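Local coordinates for valine-pyruvate aminotransferase (Salmonella typhimurium, PDB 3G7Q), which catalyses the pyridoxal 5'-phosphate-dependent transfer of an amino group between valine and pyruvate, a reaction involved in alanine biosynthesis, at residues A[82-87]-A[224-229]. Residues are numbered along the deposited sequence; the frame is centred on the assembly and turned at random.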
loop_
_atom_site.group_PDB
_atom_site.type_symbol
_atom_site.label_atom_id
_atom_site.label_comp_id
_atom_site.label_asym_id
_atom_site.label_seq_id
_atom_site.Cartn_x
_atom_site.Cartn_y
_atom_site.Cartn_z
ATOM N N ASN A 82 5.705 8.022 17.726
ATOM C CA ASN A 82 6.235 8.398 19.036
ATOM C C ASN A 82 7.101 7.301 19.646
ATOM O O ASN A 82 8.163 7.581 20.201
ATOM C CB ASN A 82 5.111 8.725 20.036
ATOM C CG ASN A 82 4.341 9.989 19.689
ATOM O OD1 ASN A 82 4.701 10.730 18.779
ATOM N ND2 ASN A 82 3.266 10.239 20.432
ATOM N N ALA A 83 6.634 6.058 19.552
ATOM C CA ALA A 83 7.344 4.903 20.108
ATOM C C ALA A 83 8.677 4.652 19.411
ATOM O O ALA A 83 9.702 4.407 20.072
ATOM C CB ALA A 83 6.464 3.647 20.027
ATOM N N LEU A 84 8.666 4.709 18.090
ATOM C CA LEU A 84 9.894 4.541 17.310
ATOM C C LEU A 84 10.891 5.674 17.582
ATOM O O LEU A 84 12.099 5.435 17.653
ATOM C CB LEU A 84 9.580 4.505 15.824
ATOM C CG LEU A 84 8.995 3.235 15.227
ATOM C CD1 LEU A 84 8.469 3.483 13.790
ATOM C CD2 LEU A 84 10.024 2.125 15.237
ATOM N N ALA A 85 10.391 6.900 17.692
ATOM C CA ALA A 85 11.245 8.039 18.008
ATOM C C ALA A 85 11.943 7.809 19.354
ATOM O O ALA A 85 13.174 7.918 19.441
ATOM C CB ALA A 85 10.453 9.365 18.007
ATOM N N VAL A 86 11.163 7.481 20.388
ATOM C CA VAL A 86 11.732 7.224 21.716
ATOM C C VAL A 86 12.728 6.066 21.669
ATOM O O VAL A 86 13.818 6.169 22.236
ATOM C CB VAL A 86 10.625 6.976 22.779
ATOM C CG1 VAL A 86 11.222 6.553 24.094
ATOM C CG2 VAL A 86 9.790 8.244 22.977
ATOM N N LEU A 87 12.392 4.999 20.951
ATOM C CA LEU A 87 13.286 3.858 20.824
ATOM C C LEU A 87 14.640 4.242 20.241
ATOM O O LEU A 87 15.706 3.856 20.793
ATOM C CB LEU A 87 12.678 2.791 19.914
ATOM C CG LEU A 87 13.516 1.552 19.600
ATOM C CD1 LEU A 87 13.685 0.731 20.868
ATOM C CD2 LEU A 87 12.877 0.721 18.482
ATOM N N VAL A 224 20.228 -3.452 12.059
ATOM C CA VAL A 224 20.059 -3.078 13.451
ATOM C C VAL A 224 19.271 -1.791 13.521
ATOM O O VAL A 224 19.486 -0.918 12.703
ATOM C CB VAL A 224 21.490 -2.895 14.057
ATOM C CG1 VAL A 224 21.501 -1.966 15.210
ATOM C CG2 VAL A 224 22.094 -4.265 14.370
ATOM N N PRO A 225 18.446 -1.605 14.560
ATOM C CA PRO A 225 18.176 -2.433 15.720
ATOM C C PRO A 225 17.204 -3.599 15.510
ATOM O O PRO A 225 17.148 -4.462 16.365
ATOM C CB PRO A 225 17.600 -1.424 16.737
ATOM C CG PRO A 225 16.998 -0.388 15.902
ATOM C CD PRO A 225 17.822 -0.278 14.686
ATOM N N PHE A 226 16.449 -3.608 14.408
ATOM C CA PHE A 226 15.559 -4.728 14.078
ATOM C C PHE A 226 15.478 -4.842 12.563
ATOM O O PHE A 226 15.394 -3.832 11.885
ATOM C CB PHE A 226 14.161 -4.558 14.688
ATOM C CG PHE A 226 13.455 -3.317 14.254
ATOM C CD1 PHE A 226 12.668 -3.315 13.122
ATOM C CD2 PHE A 226 13.591 -2.147 14.984
ATOM C CE1 PHE A 226 12.037 -2.151 12.706
ATOM C CE2 PHE A 226 12.960 -1.009 14.582
ATOM C CZ PHE A 226 12.192 -1.009 13.452
ATOM N N PRO A 227 15.444 -6.067 12.021
ATOM C CA PRO A 227 15.430 -7.369 12.701
ATOM C C PRO A 227 16.771 -7.923 13.148
ATOM O O PRO A 227 16.818 -8.979 13.783
ATOM C CB PRO A 227 14.801 -8.272 11.645
ATOM C CG PRO A 227 15.360 -7.730 10.377
ATOM C CD PRO A 227 15.335 -6.230 10.559
ATOM N N GLY A 228 17.858 -7.227 12.863
ATOM C CA GLY A 228 19.166 -7.647 13.359
ATOM C C GLY A 228 19.777 -8.859 12.688
ATOM O O GLY A 228 20.592 -9.539 13.279
ATOM N N ILE A 229 19.409 -9.099 11.440
ATOM C CA ILE A 229 19.972 -10.218 10.663
ATOM C C ILE A 229 21.277 -9.737 10.007
ATOM O O ILE A 229 21.360 -9.546 8.764
ATOM C CB ILE A 229 18.964 -10.767 9.641
ATOM C CG1 ILE A 229 17.597 -11.089 10.287
ATOM C CG2 ILE A 229 19.560 -12.070 8.966
ATOM C CD1 ILE A 229 16.455 -11.360 9.359
#
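Phe226 reaches out of its loop to meet two leucines of helix 77-92, Leu84 and Leu87, which lie one turn apart on the same side of that helix. Each leucine offers one methyl group to the far end of the ring: Leu84 CD2 comes to 4.2 Å from Phe226 CZ, and Leu87 CD2 lies 4.3 Å from Phe226 CE2. Both methyls approach the ring obliquely, and the contact between 82-87 and 224-229 is purely apolar, burying about 100 Å² in all. The backbones stay well apart, with Leu87 CA and Pro225 CA, the nearest pair of alpha carbons, still 9.5 Å from each other; the side chains alone span the gap. In Leu87, CG lies anti to the backbone N (chi1 177°), and the next torsion (chi2 68°) then turns CD2 to the ring, whereas the CB of Leu84 leaves the helix at a slant and only its branched end turns to Phe226.

In this fold type I aminotransferase, the loop holding 224-229 follows strand 216-219 and precedes strand 242-247, two parallel neighbours in the central seven-stranded mixed sheet of the large, pyridoxal 5'-phosphate-binding domain. The chain bends sharply here, and two cis peptide bonds, Val224-Pro225 and Phe226-Pro227, contribute to the turn, with Pro225 and Phe226 between them.

Further out, Met290 of helix 285-295 touches both Leu84 and Phe226, bringing a third element to the same apolar cluster. Phe226 also packs on Met246 of strand 242-247 and on Leu299 and Ser303 of helix 299-325. On the helix side, the backbone bond from Leu87 N to Ala83 O, 2.9 Å long, is part of the regular helical bonding of 77-92, while Leu87 O is hydrogen-bonded to Thr91 OG1.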